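Local coordinates for ACT domain protein (Streptococcus pneumoniae, PDB 1ZPV), which is of unknown function but forms a homodimer of ACT domains, a fold that in many relatives binds small regulatory ligands such as amino acids, at residues V11-S16 / D42-M47; S16-G21 / L73-N78. All coordinates share one frame; numbering follows the deposited sequence.

Contact 1: residues V11-S16 / D42-M47; sequences VGKDKS and DEYFTM
Gly12 and Phe45 form the last antiparallel hydrogen-bonded pair between strands 4-12 and 44-53, the two central strands of the ACT-domain ferredoxin-like sheet. Gly12 N reaches Phe45 O at 3.1 Å, and Phe45 N returns to Gly12 O at 2.8 Å. Beyond this pair the chain leaves the sheet, and Asp14 and Lys15 pass over the Phe45 side chain. The Phe45 ring, swung away from its own backbone N at chi1 177°, lies under Lys15, whose CB stands over one face, 3.5 Å from the ring centroid and 21° off the normal, a CH-pi contact. The Lys15 chain bends at chi3, which brings CE to 3.6 Å from Phe45 CE1. The far end of the ring, CE2 and CZ, meets Ile18 and Val19 of helix 18-28. Tyr44 belongs to the other face of the sheet, with Val11 CG1 beside its CB and Gly12 O at the ring edge. Glu43 CG stands over one face of that ring, near its rim, while Lys13 CD approaches CE1 obliquely at 3.2 Å. Three successive bends, chi2 to chi4, curl the Lys13 chain back across Tyr44 toward the carboxylate of Glu43. Its ammonium is shared: Glu86 of the second subunit is the stronger partner, and within the chain Lys13 NZ forms a salt bridge with Glu43 OE1 at 3.1 Å, its hydrogen bond weak.

Contact 2: residues S16-G21 / L73-N78; sequences SGIVAG and LNVKIN
Ile18 opens helix 18-28 and meets Leu73 and Val75, which lead out of helix 59-72 into strand 75-81, outermost in its own chain, so the contact joins a helix start to a helix-strand turn on the helical side of the ferredoxin-like ACT fold. Gly17 is the N-cap residue, and its O accepts the first-turn bond from Gly21 N at 3.0 Å. Across the way Asn74, with positive phi, ends helix 59-72 in a Schellman motif and turns the chain so that both Leu73 and Val75 point toward the helix start. The contact is wholly apolar. Ile18 carries its CG1 branch beside the backbone N (chi1 -59°), and the bend at chi2 sends CD1 into the angle between the two aliphatic partners. The Ile18 side chain slides past both partners in the opposite direction, and its terminal methyl makes the contacts: CD1 lies 3.9 Å from Leu73 CB and 3.6 Å from Val75 CG1. Val10 of strand 4-12 touches both Ile18 and Val75, which ties the contact to the sheet. Leu73 reaches farther along the helix, where Gly21 has no side chain to stand in its way, and its CD1 settles 4.0 Å from Gly21 CA.

The contacts share Ser16, where their first segments join, but their segments alternate along the chain: strand 4-12 runs out through contact 1, and the loop after it enters helix 18-28 at contact 2. Their centres are 8 Å apart. In the sheet, strand 4-12 sits between the other two strands involved, and Val11 O probably accepts a hydrogen bond from Lys76 N at 2.8 Å. On the helical side the Phe45 ring reaches from contact 1 into contact 2, with CE2 3.8 Å from Ile18 CB and CZ 3.8 Å from Val19 CG2. Both contacts also touch the second subunit, where Phe85 packs on Lys13 and on Lys76.

Contact 1: residues V11-S16 / D42-M47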
ATOM      1  N   VAL C  11       3.761  -7.621  -8.727  1.00 19.74           N
ATOM      2  CA  VAL C  11       3.493  -6.323  -9.333  1.00 19.61           C
ATOM      3  C   VAL C  11       3.784  -6.425 -10.813  1.00 20.30           C
ATOM      4  O   VAL C  11       4.866  -6.917 -11.219  1.00 19.76           O
ATOM      5  CB  VAL C  11       4.408  -5.173  -8.794  1.00 21.12           C
ATOM      6  CG1 VAL C  11       3.982  -3.796  -9.445  1.00 21.06           C
ATOM      7  CG2 VAL C  11       4.361  -5.093  -7.311  1.00 20.22           C
ATOM      8  N   GLY C  12       2.836  -5.958 -11.613  1.00 20.61           N
ATOM      9  CA  GLY C  12       3.047  -5.821 -13.042  1.00 22.07           C
ATOM     10  C   GLY C  12       2.093  -4.806 -13.633  1.00 23.54           C
ATOM     11  O   GLY C  12       1.260  -4.250 -12.923  1.00 23.12           O
ATOM     12  N   LYS C  13       2.177  -4.608 -14.943  1.00 24.79           N
ATOM     13  CA  LYS C  13       1.353  -3.603 -15.629  1.00 28.20           C
ATOM     14  C   LYS C  13      -0.055  -4.114 -15.960  1.00 29.57           C
ATOM     15  O   LYS C  13      -1.022  -3.349 -15.940  1.00 30.90           O
ATOM     16  CB  LYS C  13       2.018  -3.168 -16.945  1.00 28.11           C
ATOM     17  CG  LYS C  13       3.200  -2.246 -16.820  1.00 31.57           C
ATOM     18  CD  LYS C  13       3.002  -1.114 -15.813  1.00 36.14           C
ATOM     19  CE  LYS C  13       2.074  -0.010 -16.294  1.00 39.34           C
ATOM     20  NZ  LYS C  13       2.592   0.652 -17.505  1.00 43.19           N
ATOM     21  N   ASP C  14      -0.157  -5.402 -16.289  1.00 30.20           N
ATOM     22  CA  ASP C  14      -1.393  -5.963 -16.837  1.00 30.89           C
ATOM     23  C   ASP C  14      -1.794  -7.176 -16.037  1.00 29.69           C
ATOM     24  O   ASP C  14      -0.935  -7.928 -15.556  1.00 29.44           O
ATOM     25  CB  ASP C  14      -1.202  -6.358 -18.291  1.00 31.66           C
ATOM     26  CG  ASP C  14      -0.903  -5.171 -19.186  1.00 36.23           C
ATOM     27  OD1 ASP C  14      -1.725  -4.214 -19.240  1.00 40.68           O
ATOM     28  OD2 ASP C  14       0.164  -5.191 -19.846  1.00 39.59           O
ATOM     29  N   LYS C  15      -3.091  -7.355 -15.858  1.00 28.20           N
ATOM     30  CA  LYS C  15      -3.542  -8.474 -15.052  1.00 27.83           C
ATOM     31  C   LYS C  15      -3.710  -9.738 -15.883  1.00 26.23           C
ATOM     32  O   LYS C  15      -3.812 -10.826 -15.332  1.00 24.87           O
ATOM     33  CB  LYS C  15      -4.855  -8.137 -14.360  1.00 29.11           C
ATOM     34  CG  LYS C  15      -6.025  -7.920 -15.272  1.00 31.71           C
ATOM     35  CD  LYS C  15      -7.331  -7.838 -14.468  1.00 36.01           C
ATOM     36  CE  LYS C  15      -7.339  -8.835 -13.333  1.00 37.82           C
ATOM     37  NZ  LYS C  15      -8.693  -9.422 -13.105  1.00 40.24           N
ATOM     38  N   SER C  16      -3.800  -9.583 -17.207  1.00 24.74           N
ATOM     39  CA  SER C  16      -4.082 -10.738 -18.059  1.00 24.28           C
ATOM     40  C   SER C  16      -3.150 -11.924 -17.768  1.00 22.16           C
ATOM     41  O   SER C  16      -1.946 -11.787 -17.818  1.00 22.55           O
ATOM     42  CB  SER C  16      -4.035 -10.369 -19.546  1.00 24.27           C
ATOM     43  OG  SER C  16      -4.437 -11.516 -20.266  1.00 27.43           O
ATOM     44  N   ASP C  42      -3.114   2.099  -8.893  1.00 19.69           N
ATOM     45  CA  ASP C  42      -2.690   3.054  -9.948  1.00 19.80           C
ATOM     46  C   ASP C  42      -2.716   2.302 -11.310  1.00 20.19           C
ATOM     47  O   ASP C  42      -3.730   1.706 -11.649  1.00 21.48           O
ATOM     48  CB  ASP C  42      -1.327   3.697  -9.591  1.00 18.80           C
ATOM     49  CG  ASP C  42      -0.959   4.884 -10.493  1.00 20.55           C
ATOM     50  OD1 ASP C  42      -1.558   5.964 -10.359  1.00 18.47           O
ATOM     51  OD2 ASP C  42      -0.069   4.738 -11.351  1.00 20.39           O
ATOM     52  N   GLU C  43      -1.633   2.275 -12.076  1.00 21.36           N
ATOM     53  CA  GLU C  43      -1.664   1.667 -13.403  1.00 21.95           C
ATOM     54  C   GLU C  43      -1.211   0.197 -13.394  1.00 21.65           C
ATOM     55  O   GLU C  43      -0.982  -0.397 -14.455  1.00 22.51           O
ATOM     56  CB  GLU C  43      -0.780   2.477 -14.368  1.00 23.71           C
ATOM     57  CG  GLU C  43       0.686   2.611 -13.899  1.00 27.39           C
ATOM     58  CD  GLU C  43       1.607   3.277 -14.916  1.00 36.14           C
ATOM     59  OE1 GLU C  43       1.344   3.126 -16.130  1.00 39.50           O
ATOM     60  OE2 GLU C  43       2.600   3.955 -14.504  1.00 39.41           O
ATOM     61  N   TYR C  44      -1.091  -0.376 -12.198  1.00 20.13           N
ATOM     62  CA  TYR C  44      -0.483  -1.710 -12.002  1.00 19.80           C
ATOM     63  C   TYR C  44      -1.496  -2.734 -11.482  1.00 19.55           C
ATOM     64  O   TYR C  44      -2.486  -2.371 -10.855  1.00 19.08           O
ATOM     65  CB  TYR C  44       0.708  -1.589 -11.021  1.00 18.89           C
ATOM     66  CG  TYR C  44       1.676  -0.528 -11.457  1.00 20.39           C
ATOM     67  CD1 TYR C  44       2.539  -0.731 -12.520  1.00 22.83           C
ATOM     68  CD2 TYR C  44       1.680   0.716 -10.833  1.00 23.50           C
ATOM     69  CE1 TYR C  44       3.397   0.280 -12.943  1.00 24.06           C
ATOM     70  CE2 TYR C  44       2.512   1.706 -11.232  1.00 26.07           C
ATOM     71  CZ  TYR C  44       3.370   1.493 -12.275  1.00 25.94           C
ATOM     72  OH  TYR C  44       4.168   2.527 -12.622  1.00 25.72           O
ATOM     73  N   PHE C  45      -1.254  -4.005 -11.793  1.00 19.53           N
ATOM     74  CA  PHE C  45      -1.998  -5.108 -11.238  1.00 20.07           C
ATOM     75  C   PHE C  45      -1.135  -5.695 -10.147  1.00 19.56           C
ATOM     76  O   PHE C  45       0.061  -5.902 -10.348  1.00 20.32           O
ATOM     77  CB  PHE C  45      -2.293  -6.189 -12.294  1.00 20.83           C
ATOM     78  CG  PHE C  45      -2.996  -7.379 -11.714  1.00 22.05           C
ATOM     79  CD1 PHE C  45      -4.308  -7.253 -11.237  1.00 24.91           C
ATOM     80  CD2 PHE C  45      -2.350  -8.614 -11.587  1.00 22.79           C
ATOM     81  CE1 PHE C  45      -4.963  -8.333 -10.669  1.00 24.45           C
ATOM     82  CE2 PHE C  45      -3.039  -9.737 -10.994  1.00 20.51           C
ATOM     83  CZ  PHE C  45      -4.314  -9.577 -10.542  1.00 23.18           C
ATOM     84  N   THR C  46      -1.722  -5.936  -8.981  1.00 19.17           N
ATOM     85  CA  THR C  46      -0.965  -6.450  -7.864  1.00 18.53           C
ATOM     86  C   THR C  46      -1.681  -7.643  -7.221  1.00 19.76           C
ATOM     87  O   THR C  46      -2.906  -7.735  -7.253  1.00 17.96           O
ATOM     88  CB  THR C  46      -0.749  -5.388  -6.791  1.00 19.86           C
ATOM     89  OG1 THR C  46      -1.970  -5.195  -6.074  1.00 20.10           O
ATOM     90  CG2 THR C  46      -0.286  -4.043  -7.418  1.00 18.21           C
HETATM   91  N   MSE C  47      -0.916  -8.592  -6.706  1.00 19.25           N
HETATM   92  CA  MSE C  47      -1.577  -9.632  -5.903  1.00 21.77           C
HETATM   93  C   MSE C  47      -0.661  -9.971  -4.771  1.00 21.45           C
HETATM   94  O   MSE C  47       0.544  -9.687  -4.827  1.00 21.57           O
HETATM   95  CB  MSE C  47      -1.972 -10.873  -6.731  1.00 22.91           C
HETATM   96  CG  MSE C  47      -0.896 -11.493  -7.468  1.00 27.31           C
HETATM   97 SE   MSE C  47      -1.491 -12.939  -8.651  0.90 35.29          SE
HETATM   98  CE  MSE C  47      -1.667 -14.190  -7.494  1.00 26.25           C
TER

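Contact 2: residues S16-G21 / L73-N78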
ATOM      1  N   SER C  16      -3.800  -9.583 -17.207  1.00 24.74           N
ATOM      2  CA  SER C  16      -4.082 -10.738 -18.059  1.00 24.28           C
ATOM      3  C   SER C  16      -3.150 -11.924 -17.768  1.00 22.16           C
ATOM      4  O   SER C  16      -1.946 -11.787 -17.818  1.00 22.55           O
ATOM      5  CB  SER C  16      -4.035 -10.369 -19.546  1.00 24.27           C
ATOM      6  OG  SER C  16      -4.437 -11.516 -20.266  1.00 27.43           O
ATOM      7  N   GLY C  17      -3.739 -13.064 -17.418  1.00 22.12           N
ATOM      8  CA  GLY C  17      -3.011 -14.296 -17.181  1.00 19.99           C
ATOM      9  C   GLY C  17      -2.247 -14.405 -15.870  1.00 18.92           C
ATOM     10  O   GLY C  17      -1.700 -15.462 -15.573  1.00 18.77           O
ATOM     11  N   ILE C  18      -2.193 -13.331 -15.089  1.00 17.44           N
ATOM     12  CA  ILE C  18      -1.294 -13.323 -13.913  1.00 17.36           C
ATOM     13  C   ILE C  18      -1.756 -14.244 -12.786  1.00 16.65           C
ATOM     14  O   ILE C  18      -0.971 -15.055 -12.281  1.00 16.77           O
ATOM     15  CB  ILE C  18      -0.977 -11.879 -13.392  1.00 17.10           C
ATOM     16  CG1 ILE C  18      -0.315 -11.027 -14.501  1.00 17.52           C
ATOM     17  CG2 ILE C  18      -0.053 -11.919 -12.144  1.00 17.20           C
ATOM     18  CD1 ILE C  18       0.854 -11.793 -15.256  1.00 19.55           C
ATOM     19  N   VAL C  19      -3.020 -14.123 -12.391  1.00 16.35           N
ATOM     20  CA  VAL C  19      -3.574 -15.001 -11.356  1.00 16.34           C
ATOM     21  C   VAL C  19      -3.379 -16.485 -11.691  1.00 16.07           C
ATOM     22  O   VAL C  19      -2.950 -17.271 -10.843  1.00 16.72           O
ATOM     23  CB  VAL C  19      -5.052 -14.742 -11.102  1.00 16.74           C
ATOM     24  CG1 VAL C  19      -5.567 -15.776 -10.085  1.00 14.82           C
ATOM     25  CG2 VAL C  19      -5.223 -13.290 -10.547  1.00 15.23           C
ATOM     26  N   ALA C  20      -3.687 -16.862 -12.929  1.00 15.27           N
ATOM     27  CA  ALA C  20      -3.485 -18.249 -13.345  1.00 15.73           C
ATOM     28  C   ALA C  20      -2.009 -18.657 -13.307  1.00 15.95           C
ATOM     29  O   ALA C  20      -1.671 -19.762 -12.864  1.00 15.67           O
ATOM     30  CB  ALA C  20      -4.067 -18.484 -14.725  1.00 15.77           C
ATOM     31  N   GLY C  21      -1.128 -17.768 -13.791  1.00 16.07           N
ATOM     32  CA  GLY C  21       0.303 -18.127 -13.891  1.00 16.60           C
ATOM     33  C   GLY C  21       0.872 -18.317 -12.485  1.00 15.86           C
ATOM     34  O   GLY C  21       1.546 -19.294 -12.197  1.00 16.39           O
ATOM     35  N   LEU C  73       6.344 -13.669 -17.309  1.00 21.76           N
ATOM     36  CA  LEU C  73       5.027 -13.040 -17.357  1.00 21.73           C
ATOM     37  C   LEU C  73       5.079 -11.507 -17.321  1.00 21.65           C
ATOM     38  O   LEU C  73       4.022 -10.870 -17.301  1.00 22.09           O
ATOM     39  CB  LEU C  73       4.179 -13.545 -16.185  1.00 22.54           C
ATOM     40  CG  LEU C  73       3.730 -15.016 -16.161  1.00 24.60           C
ATOM     41  CD1 LEU C  73       2.715 -15.192 -15.028  1.00 28.22           C
ATOM     42  CD2 LEU C  73       3.135 -15.522 -17.505  1.00 27.87           C
ATOM     43  N   ASN C  74       6.291 -10.940 -17.323  1.00 21.00           N
ATOM     44  CA  ASN C  74       6.563  -9.491 -17.235  1.00 20.91           C
ATOM     45  C   ASN C  74       6.081  -8.879 -15.898  1.00 21.22           C
ATOM     46  O   ASN C  74       5.510  -7.783 -15.852  1.00 20.18           O
ATOM     47  CB  ASN C  74       6.009  -8.729 -18.455  1.00 21.67           C
ATOM     48  CG  ASN C  74       6.509  -9.289 -19.794  1.00 23.83           C
ATOM     49  OD1 ASN C  74       5.716  -9.625 -20.666  1.00 28.09           O
ATOM     50  ND2 ASN C  74       7.811  -9.370 -19.955  1.00 25.42           N
ATOM     51  N   VAL C  75       6.308  -9.612 -14.802  1.00 20.45           N
ATOM     52  CA  VAL C  75       5.911  -9.157 -13.468  1.00 20.40           C
ATOM     53  C   VAL C  75       7.059  -9.365 -12.478  1.00 20.64           C
ATOM     54  O   VAL C  75       7.951 -10.211 -12.680  1.00 21.04           O
ATOM     55  CB  VAL C  75       4.610  -9.870 -12.920  1.00 20.76           C
ATOM     56  CG1 VAL C  75       3.399  -9.633 -13.830  1.00 20.40           C
ATOM     57  CG2 VAL C  75       4.826 -11.382 -12.650  1.00 19.50           C
ATOM     58  N   LYS C  76       7.037  -8.596 -11.408  1.00 19.72           N
ATOM     59  CA  LYS C  76       8.070  -8.723 -10.406  1.00 19.86           C
ATOM     60  C   LYS C  76       7.484  -9.526  -9.263  1.00 19.82           C
ATOM     61  O   LYS C  76       6.462  -9.131  -8.703  1.00 18.80           O
ATOM     62  CB  LYS C  76       8.499  -7.345  -9.959  1.00 21.03           C
ATOM     63  CG  LYS C  76       9.795  -7.326  -9.144  1.00 26.10           C
ATOM     64  CD  LYS C  76      11.024  -7.583 -10.019  1.00 30.18           C
ATOM     65  CE  LYS C  76      12.245  -7.804  -9.147  1.00 34.24           C
ATOM     66  NZ  LYS C  76      12.212  -6.834  -8.012  1.00 37.64           N
ATOM     67  N   ILE C  77       8.100 -10.656  -8.927  1.00 18.67           N
ATOM     68  CA  ILE C  77       7.573 -11.468  -7.824  1.00 19.66           C
ATOM     69  C   ILE C  77       8.553 -11.483  -6.651  1.00 20.32           C
ATOM     70  O   ILE C  77       9.698 -11.849  -6.827  1.00 20.57           O
ATOM     71  CB  ILE C  77       7.260 -12.898  -8.247  1.00 18.69           C
ATOM     72  CG1 ILE C  77       6.265 -12.888  -9.410  1.00 17.87           C
ATOM     73  CG2 ILE C  77       6.699 -13.710  -7.004  1.00 18.33           C
ATOM     74  CD1 ILE C  77       5.974 -14.256 -10.078  1.00 16.53           C
ATOM     75  N   ASN C  78       8.077 -11.135  -5.461  1.00 20.88           N
ATOM     76  CA  ASN C  78       8.930 -11.137  -4.279  1.00 21.04           C
ATOM     77  C   ASN C  78       8.405 -12.231  -3.343  1.00 20.86           C
ATOM     78  O   ASN C  78       7.176 -12.457  -3.264  1.00 20.98           O
ATOM     79  CB  ASN C  78       8.943  -9.737  -3.628  1.00 22.18           C
ATOM     80  CG  ASN C  78       9.873  -8.724  -4.371  1.00 28.39           C
ATOM     81  OD1 ASN C  78      10.989  -8.423  -3.910  1.00 33.73           O
ATOM     82  ND2 ASN C  78       9.417  -8.206  -5.505  1.00 30.57           N
TER